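Local coordinates for protein putative glycoside hydrolase (PDB 4ONZ) that is a putative glycoside hydrolase, built largely of beta sheets that, with its family, point to a five-bladed beta-propeller fold, at residues Pro26-Gln31 against Met95-Asn100; Asp108-Gln113 against Trp157-Leu162; Tyr200-Gly205 against Ile218-Val223; Gln235-His240 against Leu297-Lys302. All coordinates share one frame; numbering follows the deposited sequence.

Contact 1: Pro26-Gln31 against Met95-Asn100; sequences PVISPQ and MKRLDN
The carbonyl oxygen of Ser29 is gripped end-on by the Arg97 guanidinium, at 3.0 Å from NH1 and 2.9 Å from NH2, which ties the loop 26-31 to strand 96-97, an edge strand of a four-stranded antiparallel sheet in the probable beta-propeller. Sharing one acceptor leaves both bonds bent, with an N-H...O angle of 138° at NH1; NH1 lies in the carbonyl plane, while NH2 is tilted from it. The guanidinium is sandwiched. Over the centre of one face sits Ile28 CG2, 3.6 Å from Arg97 CZ, and on the opposite face the Gln31 amide stacks nearer the rim, its plane turned by 18°. The amide adds no hydrogen bond, since Gln31 NE2 and Arg97 NH1 are both donors. A chi1 of -55° keeps Ile28 CG1 beside the backbone N, where it meets Met95 CG at 3.9 Å, and leaves CG2 anti to that N, facing the arginine. Glu47 forms a salt bridge with NH2 and Tyr67 OH bonds to NE, so all three guanidinium nitrogens have polar partners. A water completes the join, accepting from Arg97 NH1 and donating to Val27 O, at 3.0 Å from each.

Contact 2: Asp108-Gln113 against Trp157-Leu162; sequences DNFKDQ and WTKHGL
Lys159 serves the loop ahead of helix 111-114 twice over: its methylenes lie against the Phe110 ring, and the ammonium beyond them reaches Asp108. The lysine chain is fully extended past CG and slides by the phenyl group in the opposite direction. Its CB stands 3.9 Å from the centroid of the Phe110 ring, over the face but toward the rim, a CH-pi contact. At the far end Lys159 NZ forms a salt bridge of 2.9 Å with Asp108 OD2, using the syn lone pair of that oxygen. The other carboxylate oxygen turns inward: Asp108 OD1 accepts from Phe110 N at 2.9 Å, from above the carboxylate plane, closing an Asx turn. A first torsion of 59°, which sets CG between the backbone N and the carbonyl carbon, allows the carboxylate to serve both partners. Phe110 is the N-cap residue of the helix, and its CE1 also comes within 3.4 Å of Gly161 N, approaching obliquely. One helical turn on, Gln113 OE1 packs 3.4 Å from Gly161 CA and 3.7 Å from Leu162 CD2. A water accepts from Leu162 N and, weakly, from Gln113 NE2. The contact thus fastens a short helix to strand 158-162, an edge strand of its four-stranded antiparallel sheet. Asp114 OD2 and Phe104 O also bind Lys159 NZ, so one ammonium is shared by two carboxylates, those of Asp108 and Asp114, and a carbonyl, an environment that would be expected to stabilise its positive charge.

Contact 3: Tyr200-Gly205 against Ile218-Val223; sequences YFMYWG and IDWYPV
Met202, a selenomethionine, has CG between its backbone N and carbonyl carbon (chi1 74°) and an extended chain beyond, which lays CG, SE and CE in turn across one face of the Trp220 indole. The selenium stands over the six-membered ring, 4.0 Å from its centroid and only 9° off the normal, in a Met-aromatic contact. CG approaches the same ring as a CH-pi partner, 3.6 Å from Trp220 CZ3, and CE reaches the five-membered part, 3.9 Å from Trp220 CG. At the ring edge the strand backbone itself packs, with Phe201 C lying 3.7 Å from Trp220 CZ3, while Tyr200 CB touches Trp220 CH2 at 4.1 Å. Farther along, Trp204 CZ2 meets Pro222 CB at 4.2 Å; the Trp204 ring also stacks with Tyr210. Strand 210-214 pairs antiparallel with both 200-204 and 221-222, so the contact joins the two outer members of this three-strand run by side chains that span the middle one. No hydrogen bond crosses between the segments. Trp220 NE1 turns instead to Leu217 O, weakly, which suggests that the buried interface rests mainly on dispersion and CH-pi contacts.

Contact 4: Gln235-His240 against Leu297-Lys302; sequences QPRKGH and LDRLDK
Arg237 and Arg299 lie flat on each other in a guanidinium stack, centres 3.8 Å apart and planes at 13°, joining the loop 235-240 to strand 296-299 of the large mixed sheet. The side chains run in opposite directions, and each donates to a carbonyl of the other's segment. Arg299 NH2 bonds Gln235 O at 2.8 Å with an N-H...O angle of 160°, and Arg237 NH2 bonds Leu300 O at 3.0 Å, equally straight. Both acceptors lie in the planes of the groups that donate to them. Arg237 NE and Arg299 NH2, 3.4 Å apart, are two donors without a mutual bond, but Asp242 pairs with both, OD1 with Arg237 NE and OD2 with Arg299 NH2. This bridging carboxylate probably offsets much of the stacked charge. Tyr263 OH is hydrogen-bonded to Arg299 NE, and Arg237 NH1 has a long salt bridge of 3.8 Å to Asp301 OD1. The loop is shaped by a type II turn from Arg237 to His240, whose closing backbone bond is weak. The His240 ring covers the Arg237 face opposite Arg299, with CD2 over its centre and ND1 bonded weakly to Lys238 O. Across the contact, Asp301 O lies near the plane of the imidazole at its edge, 3.2 Å from His240 CD2.

In the fold
The four contacts follow one another along the chain without nesting or crossing. Contact 1 closes a span holding strands 50-59, 62-70 and 82-89; its first segment also forms backbone hydrogen bonds with Val345 of strand 344-350, bringing N-terminal and C-terminal parts of the chain together. Contact 2 encloses strands 118-126, 132-139 and 144-151 of the next sheet. Contact 3 closes a short loop around strand 210-214. Contact 4 spans strands 245-255, 258-266 and 281-288 of the mixed sheet that contact 3 also reaches. Contacts 2 and 3 meet directly, His160 CB lying 3.5 Å from Ile218 CG2, whereas contacts 1 and 4 lie on opposite sides of the chain's centre, their centres about 35 Å apart.

Contact 1: Pro26-Gln31 against Met95-Asn100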
# COMPACT_ATOMS: atom_id res chain seq x y z
N PRO A 26 11.17 -12.46 -9.17
CA PRO A 26 10.65 -11.83 -7.95
C PRO A 26 11.62 -11.88 -6.77
O PRO A 26 12.45 -12.80 -6.69
CB PRO A 26 9.40 -12.67 -7.63
CG PRO A 26 9.70 -14.00 -8.22
CD PRO A 26 10.52 -13.75 -9.45
N VAL A 27 11.54 -10.90 -5.88
CA VAL A 27 12.42 -10.84 -4.71
C VAL A 27 11.88 -11.59 -3.47
O VAL A 27 12.65 -11.93 -2.59
CB VAL A 27 12.82 -9.38 -4.34
CG1 VAL A 27 13.67 -8.77 -5.45
CG2 VAL A 27 11.62 -8.50 -4.05
N ILE A 28 10.57 -11.82 -3.41
CA ILE A 28 9.95 -12.59 -2.32
C ILE A 28 8.91 -13.53 -2.92
O ILE A 28 7.99 -13.09 -3.61
CB ILE A 28 9.25 -11.69 -1.25
CG1 ILE A 28 10.20 -10.64 -0.69
CG2 ILE A 28 8.70 -12.55 -0.11
CD1 ILE A 28 9.55 -9.67 0.27
N SER A 29 9.06 -14.82 -2.65
CA SER A 29 8.17 -15.86 -3.15
C SER A 29 7.70 -16.74 -1.99
O SER A 29 8.33 -16.77 -0.94
CB SER A 29 8.91 -16.72 -4.18
OG SER A 29 9.27 -15.96 -5.32
N PRO A 30 6.58 -17.46 -2.19
CA PRO A 30 6.05 -18.31 -1.12
C PRO A 30 6.98 -19.47 -0.73
O PRO A 30 7.81 -19.92 -1.54
CB PRO A 30 4.70 -18.82 -1.68
CG PRO A 30 4.68 -18.46 -3.12
CD PRO A 30 5.61 -17.30 -3.29
N GLN A 31 6.83 -19.91 0.51
CA GLN A 31 7.63 -20.98 1.11
C GLN A 31 6.74 -21.74 2.09
O GLN A 31 5.78 -21.18 2.60
CB GLN A 31 8.77 -20.38 1.93
CG GLN A 31 9.76 -19.52 1.17
CD GLN A 31 10.81 -18.94 2.08
OE1 GLN A 31 10.63 -18.83 3.29
NE2 GLN A 31 11.93 -18.54 1.50
N MSE A 95 16.81 -10.33 0.14
CA MSE A 95 15.90 -10.29 1.28
C MSE A 95 16.22 -11.33 2.32
O MSE A 95 16.43 -12.50 2.00
CB MSE A 95 14.49 -10.58 0.78
CG MSE A 95 13.96 -9.58 -0.25
SE MSE A 95 13.48 -7.87 0.58
CE MSE A 95 13.88 -6.66 -0.90
N LYS A 96 16.28 -10.91 3.58
CA LYS A 96 16.48 -11.81 4.72
C LYS A 96 15.15 -11.81 5.45
O LYS A 96 14.74 -10.78 6.00
CB LYS A 96 17.62 -11.30 5.61
CG LYS A 96 17.92 -12.15 6.84
CD LYS A 96 19.06 -11.54 7.64
CE LYS A 96 19.22 -12.19 9.01
NZ LYS A 96 19.44 -13.66 8.93
N ARG A 97 14.46 -12.95 5.45
CA ARG A 97 13.13 -13.07 6.03
C ARG A 97 13.08 -13.77 7.38
O ARG A 97 13.91 -14.61 7.68
CB ARG A 97 12.23 -13.81 5.03
CG ARG A 97 12.08 -13.06 3.72
CD ARG A 97 11.75 -13.97 2.55
NE ARG A 97 10.46 -14.63 2.64
CZ ARG A 97 9.97 -15.42 1.68
NH1 ARG A 97 10.66 -15.64 0.55
NH2 ARG A 97 8.78 -15.98 1.82
N LEU A 98 12.09 -13.40 8.20
CA LEU A 98 11.88 -14.03 9.50
C LEU A 98 10.95 -15.22 9.30
O LEU A 98 10.04 -15.18 8.45
CB LEU A 98 11.23 -13.07 10.50
CG LEU A 98 11.98 -11.79 10.87
CD1 LEU A 98 11.14 -10.94 11.81
CD2 LEU A 98 13.34 -12.11 11.48
N ASP A 99 11.17 -16.28 10.08
CA ASP A 99 10.34 -17.48 10.00
C ASP A 99 8.93 -17.29 10.54
O ASP A 99 8.04 -18.07 10.21
CB ASP A 99 11.00 -18.64 10.75
CG ASP A 99 12.20 -19.21 10.02
OD1 ASP A 99 12.44 -18.85 8.84
OD2 ASP A 99 12.89 -20.04 10.63
N ASN A 100 8.72 -16.28 11.38
CA ASN A 100 7.39 -15.99 11.91
C ASN A 100 6.85 -14.69 11.34
O ASN A 100 7.61 -13.74 11.13
CB ASN A 100 7.43 -15.86 13.43
CG ASN A 100 7.75 -17.17 14.13
OD1 ASN A 100 8.11 -18.17 13.50
ND2 ASN A 100 7.63 -17.17 15.45
O HOH W 1 12.99 -13.94 -0.44

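Contact 2: Asp108-Gln113 against Trp157-Leu162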
# COMPACT_ATOMS: atom_id res chain seq x y z
N ASP A 108 -5.99 -11.34 21.23
CA ASP A 108 -5.98 -9.93 21.61
C ASP A 108 -7.41 -9.39 21.58
O ASP A 108 -8.36 -10.16 21.42
CB ASP A 108 -5.05 -9.16 20.66
CG ASP A 108 -5.46 -9.25 19.19
OD1 ASP A 108 -6.68 -9.44 18.91
OD2 ASP A 108 -4.57 -9.10 18.31
N ASN A 109 -7.56 -8.07 21.69
CA ASN A 109 -8.89 -7.44 21.71
C ASN A 109 -9.38 -6.96 20.36
O ASN A 109 -10.22 -6.06 20.29
CB ASN A 109 -8.88 -6.29 22.73
CG ASN A 109 -8.62 -6.77 24.15
OD1 ASN A 109 -8.85 -7.94 24.47
ND2 ASN A 109 -8.14 -5.87 25.00
N PHE A 110 -8.89 -7.56 19.28
CA PHE A 110 -9.27 -7.17 17.92
C PHE A 110 -9.75 -8.36 17.09
O PHE A 110 -9.73 -8.32 15.86
CB PHE A 110 -8.06 -6.48 17.26
CG PHE A 110 -7.54 -5.33 18.07
CD1 PHE A 110 -8.16 -4.09 18.01
CD2 PHE A 110 -6.47 -5.50 18.94
CE1 PHE A 110 -7.71 -3.03 18.79
CE2 PHE A 110 -6.01 -4.44 19.71
CZ PHE A 110 -6.63 -3.21 19.63
N LYS A 111 -10.23 -9.39 17.77
CA LYS A 111 -10.69 -10.60 17.09
C LYS A 111 -11.90 -10.33 16.22
O LYS A 111 -12.07 -10.94 15.17
CB LYS A 111 -11.00 -11.72 18.10
CG LYS A 111 -9.84 -12.09 19.00
CD LYS A 111 -10.15 -13.35 19.80
CE LYS A 111 -9.12 -13.60 20.87
NZ LYS A 111 -9.26 -12.65 22.00
N ASP A 112 -12.75 -9.40 16.65
CA ASP A 112 -13.93 -9.04 15.87
C ASP A 112 -13.57 -8.48 14.50
O ASP A 112 -14.34 -8.61 13.56
CB ASP A 112 -14.82 -8.04 16.64
CG ASP A 112 -14.09 -6.75 16.99
OD1 ASP A 112 -12.94 -6.82 17.48
OD2 ASP A 112 -14.67 -5.66 16.78
N GLN A 113 -12.37 -7.89 14.40
CA GLN A 113 -11.89 -7.23 13.18
C GLN A 113 -11.11 -8.10 12.21
O GLN A 113 -11.29 -7.97 11.00
CB GLN A 113 -11.04 -6.02 13.59
CG GLN A 113 -11.88 -4.97 14.31
CD GLN A 113 -11.08 -3.96 15.11
OE1 GLN A 113 -9.90 -3.71 14.86
NE2 GLN A 113 -11.75 -3.37 16.10
N TRP A 157 4.49 -5.28 16.37
CA TRP A 157 3.39 -4.37 16.00
C TRP A 157 2.29 -4.35 17.03
O TRP A 157 1.90 -5.40 17.54
CB TRP A 157 2.80 -4.75 14.63
CG TRP A 157 3.79 -4.50 13.55
CD1 TRP A 157 4.74 -5.36 13.10
CD2 TRP A 157 3.98 -3.28 12.84
NE1 TRP A 157 5.52 -4.75 12.14
CE2 TRP A 157 5.06 -3.48 11.95
CE3 TRP A 157 3.34 -2.04 12.86
CZ2 TRP A 157 5.53 -2.47 11.11
CZ3 TRP A 157 3.79 -1.04 12.01
CH2 TRP A 157 4.87 -1.26 11.14
N THR A 158 1.78 -3.16 17.34
CA THR A 158 0.68 -2.99 18.28
C THR A 158 -0.55 -2.57 17.47
O THR A 158 -0.50 -1.56 16.78
CB THR A 158 1.01 -1.90 19.32
OG1 THR A 158 2.21 -2.24 20.01
CG2 THR A 158 -0.13 -1.73 20.32
N LYS A 159 -1.64 -3.35 17.54
CA LYS A 159 -2.87 -2.99 16.82
C LYS A 159 -3.55 -1.88 17.59
O LYS A 159 -3.47 -1.85 18.81
CB LYS A 159 -3.83 -4.19 16.71
CG LYS A 159 -3.28 -5.35 15.88
CD LYS A 159 -4.18 -6.57 15.93
CE LYS A 159 -3.52 -7.79 15.31
NZ LYS A 159 -4.36 -9.01 15.44
N HIS A 160 -4.18 -0.95 16.89
CA HIS A 160 -4.92 0.13 17.54
C HIS A 160 -6.39 0.16 17.12
O HIS A 160 -7.13 1.04 17.55
CB HIS A 160 -4.25 1.47 17.27
CG HIS A 160 -2.92 1.60 17.93
ND1 HIS A 160 -2.77 1.96 19.25
CD2 HIS A 160 -1.67 1.40 17.45
CE1 HIS A 160 -1.49 1.97 19.56
NE2 HIS A 160 -0.80 1.64 18.48
N GLY A 161 -6.81 -0.82 16.33
CA GLY A 161 -8.20 -0.93 15.91
C GLY A 161 -8.46 -0.31 14.56
O GLY A 161 -7.54 -0.08 13.79
N LEU A 162 -9.73 -0.03 14.27
CA LEU A 162 -10.09 0.51 12.95
C LEU A 162 -9.78 1.99 12.83
O LEU A 162 -9.99 2.75 13.76
CB LEU A 162 -11.58 0.28 12.68
CG LEU A 162 -12.00 -1.18 12.75
CD1 LEU A 162 -13.48 -1.29 12.45
CD2 LEU A 162 -11.17 -2.03 11.80
O HOH W 2 -11.58 -0.25 16.58

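Contact 3: Tyr200-Gly205 against Ile218-Val223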
# COMPACT_ATOMS: atom_id res chain seq x y z
N TYR A 200 -2.46 15.40 10.44
CA TYR A 200 -1.93 14.33 9.60
C TYR A 200 -2.95 14.09 8.50
O TYR A 200 -4.14 14.37 8.65
CB TYR A 200 -1.67 13.07 10.41
CG TYR A 200 -0.56 13.22 11.42
CD1 TYR A 200 0.77 13.33 11.01
CD2 TYR A 200 -0.82 13.23 12.79
CE1 TYR A 200 1.80 13.47 11.92
CE2 TYR A 200 0.20 13.35 13.71
CZ TYR A 200 1.50 13.47 13.28
OH TYR A 200 2.52 13.60 14.18
N PHE A 201 -2.48 13.56 7.38
CA PHE A 201 -3.31 13.41 6.21
C PHE A 201 -3.09 12.11 5.46
O PHE A 201 -1.99 11.59 5.41
CB PHE A 201 -2.99 14.58 5.27
CG PHE A 201 -3.88 14.64 4.07
CD1 PHE A 201 -3.62 13.86 2.95
CD2 PHE A 201 -4.99 15.47 4.05
CE1 PHE A 201 -4.45 13.91 1.85
CE2 PHE A 201 -5.82 15.52 2.96
CZ PHE A 201 -5.55 14.74 1.85
N MSE A 202 -4.16 11.58 4.87
CA MSE A 202 -4.02 10.40 4.01
C MSE A 202 -5.06 10.36 2.95
O MSE A 202 -6.15 10.89 3.12
CB MSE A 202 -4.06 9.07 4.78
CG MSE A 202 -5.43 8.65 5.29
SE MSE A 202 -5.34 6.85 6.06
CE MSE A 202 -7.23 6.59 6.50
N TYR A 203 -4.69 9.80 1.81
CA TYR A 203 -5.65 9.44 0.78
C TYR A 203 -6.00 8.01 1.13
O TYR A 203 -5.21 7.34 1.80
CB TYR A 203 -5.05 9.52 -0.62
CG TYR A 203 -4.64 10.92 -0.96
CD1 TYR A 203 -5.59 11.88 -1.27
CD2 TYR A 203 -3.30 11.30 -0.92
CE1 TYR A 203 -5.22 13.18 -1.55
CE2 TYR A 203 -2.93 12.60 -1.20
CZ TYR A 203 -3.89 13.54 -1.52
OH TYR A 203 -3.51 14.84 -1.80
N TRP A 204 -7.17 7.55 0.73
CA TRP A 204 -7.56 6.18 0.95
C TRP A 204 -8.67 5.77 -0.01
O TRP A 204 -9.40 6.63 -0.54
CB TRP A 204 -8.01 5.98 2.41
CG TRP A 204 -9.29 6.70 2.78
CD1 TRP A 204 -9.41 7.98 3.27
CD2 TRP A 204 -10.62 6.17 2.70
NE1 TRP A 204 -10.74 8.27 3.50
CE2 TRP A 204 -11.50 7.19 3.16
CE3 TRP A 204 -11.17 4.95 2.30
CZ2 TRP A 204 -12.88 7.02 3.19
CZ3 TRP A 204 -12.55 4.78 2.33
CH2 TRP A 204 -13.39 5.82 2.77
N GLY A 205 -8.78 4.48 -0.25
CA GLY A 205 -9.87 3.91 -1.03
C GLY A 205 -9.49 2.97 -2.15
O GLY A 205 -8.33 2.93 -2.59
N ILE A 218 -3.93 7.53 14.47
CA ILE A 218 -4.66 6.33 14.87
C ILE A 218 -6.15 6.47 14.56
O ILE A 218 -6.77 5.58 13.96
CB ILE A 218 -4.49 6.07 16.39
CG1 ILE A 218 -3.00 6.04 16.78
CG2 ILE A 218 -5.16 4.77 16.81
CD1 ILE A 218 -2.17 5.02 16.04
N ASP A 219 -6.74 7.58 14.99
CA ASP A 219 -8.16 7.85 14.74
C ASP A 219 -8.25 8.79 13.53
O ASP A 219 -7.79 9.92 13.58
CB ASP A 219 -8.80 8.49 15.98
CG ASP A 219 -8.73 7.58 17.19
OD1 ASP A 219 -9.26 6.45 17.14
OD2 ASP A 219 -8.15 8.01 18.21
N TRP A 220 -8.84 8.29 12.45
CA TRP A 220 -8.94 9.04 11.21
C TRP A 220 -10.37 9.50 10.93
O TRP A 220 -11.34 8.77 11.22
CB TRP A 220 -8.41 8.20 10.04
CG TRP A 220 -6.93 7.97 10.11
CD1 TRP A 220 -6.30 6.97 10.78
CD2 TRP A 220 -5.90 8.78 9.53
NE1 TRP A 220 -4.94 7.09 10.62
CE2 TRP A 220 -4.67 8.20 9.86
CE3 TRP A 220 -5.91 9.94 8.74
CZ2 TRP A 220 -3.45 8.73 9.45
CZ3 TRP A 220 -4.70 10.48 8.33
CH2 TRP A 220 -3.49 9.86 8.67
N TYR A 221 -10.47 10.69 10.34
CA TYR A 221 -11.74 11.35 10.06
C TYR A 221 -11.92 11.53 8.55
O TYR A 221 -11.28 12.40 7.96
CB TYR A 221 -11.77 12.71 10.78
CG TYR A 221 -11.87 12.53 12.28
CD1 TYR A 221 -10.77 12.13 13.02
CD2 TYR A 221 -13.08 12.70 12.95
CE1 TYR A 221 -10.86 11.93 14.39
CE2 TYR A 221 -13.18 12.51 14.31
CZ TYR A 221 -12.06 12.13 15.03
OH TYR A 221 -12.14 11.92 16.39
N PRO A 222 -12.78 10.70 7.92
CA PRO A 222 -12.97 10.81 6.49
C PRO A 222 -13.49 12.19 6.11
O PRO A 222 -14.29 12.78 6.84
CB PRO A 222 -14.00 9.73 6.19
CG PRO A 222 -13.86 8.73 7.29
CD PRO A 222 -13.48 9.54 8.50
N VAL A 223 -13.02 12.72 4.98
CA VAL A 223 -13.42 14.05 4.56
C VAL A 223 -14.77 13.94 3.87
O VAL A 223 -14.95 13.13 2.95
CB VAL A 223 -12.38 14.72 3.65
CG1 VAL A 223 -12.84 16.12 3.23
CG2 VAL A 223 -11.05 14.82 4.39

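Contact 4: Gln235-His240 against Leu297-Lys302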
# COMPACT_ATOMS: atom_id res chain seq x y z
N GLN A 235 -12.27 9.06 -9.41
CA GLN A 235 -12.99 7.81 -9.51
C GLN A 235 -12.68 7.18 -10.87
O GLN A 235 -11.97 7.77 -11.68
CB GLN A 235 -14.49 8.01 -9.26
CG GLN A 235 -15.14 9.08 -10.11
CD GLN A 235 -16.46 9.51 -9.51
OE1 GLN A 235 -16.57 10.60 -8.96
NE2 GLN A 235 -17.46 8.64 -9.56
N PRO A 236 -13.16 5.95 -11.09
CA PRO A 236 -12.85 5.26 -12.34
C PRO A 236 -13.37 5.93 -13.60
O PRO A 236 -14.38 6.63 -13.57
CB PRO A 236 -13.49 3.89 -12.14
CG PRO A 236 -13.45 3.69 -10.66
CD PRO A 236 -13.74 5.04 -10.10
N ARG A 237 -12.66 5.68 -14.70
CA ARG A 237 -12.93 6.28 -15.99
C ARG A 237 -13.04 5.24 -17.09
O ARG A 237 -12.10 4.46 -17.30
CB ARG A 237 -11.75 7.17 -16.39
CG ARG A 237 -11.40 8.27 -15.43
CD ARG A 237 -10.18 9.04 -15.93
NE ARG A 237 -8.93 8.29 -15.84
CZ ARG A 237 -7.74 8.77 -16.18
NH1 ARG A 237 -7.62 10.00 -16.65
NH2 ARG A 237 -6.65 8.02 -16.05
N LYS A 238 -14.15 5.25 -17.82
CA LYS A 238 -14.29 4.34 -18.95
C LYS A 238 -13.21 4.68 -19.98
O LYS A 238 -12.77 5.83 -20.08
CB LYS A 238 -15.70 4.42 -19.55
CG LYS A 238 -16.10 5.79 -20.09
CD LYS A 238 -17.54 5.81 -20.56
CE LYS A 238 -17.93 7.20 -21.06
NZ LYS A 238 -19.36 7.29 -21.47
N GLY A 239 -12.75 3.68 -20.72
CA GLY A 239 -11.75 3.88 -21.76
C GLY A 239 -10.31 3.98 -21.27
O GLY A 239 -9.38 4.03 -22.09
N HIS A 240 -10.10 4.00 -19.95
CA HIS A 240 -8.75 4.10 -19.37
C HIS A 240 -8.42 2.87 -18.54
O HIS A 240 -9.30 2.08 -18.20
CB HIS A 240 -8.61 5.35 -18.49
CG HIS A 240 -8.63 6.63 -19.25
ND1 HIS A 240 -9.81 7.24 -19.65
CD2 HIS A 240 -7.63 7.43 -19.68
CE1 HIS A 240 -9.52 8.35 -20.31
NE2 HIS A 240 -8.20 8.49 -20.34
N LEU A 297 -4.36 18.49 -9.92
CA LEU A 297 -3.68 19.34 -10.91
C LEU A 297 -3.48 18.57 -12.20
O LEU A 297 -3.60 19.14 -13.27
CB LEU A 297 -2.31 19.81 -10.41
CG LEU A 297 -2.29 20.70 -9.17
CD1 LEU A 297 -0.87 21.14 -8.88
CD2 LEU A 297 -3.21 21.90 -9.33
N ASP A 298 -3.17 17.28 -12.10
CA ASP A 298 -2.94 16.46 -13.28
C ASP A 298 -3.10 14.98 -12.95
O ASP A 298 -3.02 14.60 -11.78
CB ASP A 298 -1.54 16.75 -13.85
CG ASP A 298 -1.42 16.45 -15.35
OD1 ASP A 298 -2.35 15.86 -15.96
OD2 ASP A 298 -0.39 16.83 -15.93
N ARG A 299 -3.29 14.17 -13.98
CA ARG A 299 -3.53 12.74 -13.83
C ARG A 299 -3.05 12.05 -15.11
O ARG A 299 -3.32 12.53 -16.22
CB ARG A 299 -5.03 12.52 -13.62
CG ARG A 299 -5.49 11.10 -13.30
CD ARG A 299 -6.99 11.15 -13.11
NE ARG A 299 -7.62 9.85 -12.90
CZ ARG A 299 -8.92 9.68 -12.72
NH1 ARG A 299 -9.75 10.72 -12.76
NH2 ARG A 299 -9.42 8.47 -12.53
N LEU A 300 -2.31 10.95 -14.98
CA LEU A 300 -1.83 10.22 -16.15
C LEU A 300 -2.98 9.53 -16.88
O LEU A 300 -3.83 8.90 -16.25
CB LEU A 300 -0.79 9.17 -15.77
CG LEU A 300 0.51 9.76 -15.21
CD1 LEU A 300 1.47 8.65 -14.83
CD2 LEU A 300 1.14 10.68 -16.23
N ASP A 301 -3.01 9.69 -18.20
CA ASP A 301 -4.00 9.03 -19.04
C ASP A 301 -3.67 7.56 -19.21
O ASP A 301 -4.57 6.73 -19.30
CB ASP A 301 -4.05 9.66 -20.44
CG ASP A 301 -4.76 10.99 -20.45
OD1 ASP A 301 -5.58 11.23 -19.55
OD2 ASP A 301 -4.51 11.78 -21.38
N LYS A 302 -2.38 7.26 -19.29
CA LYS A 302 -1.86 5.91 -19.47
C LYS A 302 -1.06 5.54 -18.24
O LYS A 302 -0.44 6.42 -17.62
CB LYS A 302 -0.94 5.86 -20.70
CG LYS A 302 -1.62 6.18 -22.02
CD LYS A 302 -2.61 5.10 -22.42
CE LYS A 302 -3.19 5.34 -23.81
NZ LYS A 302 -4.00 4.17 -24.26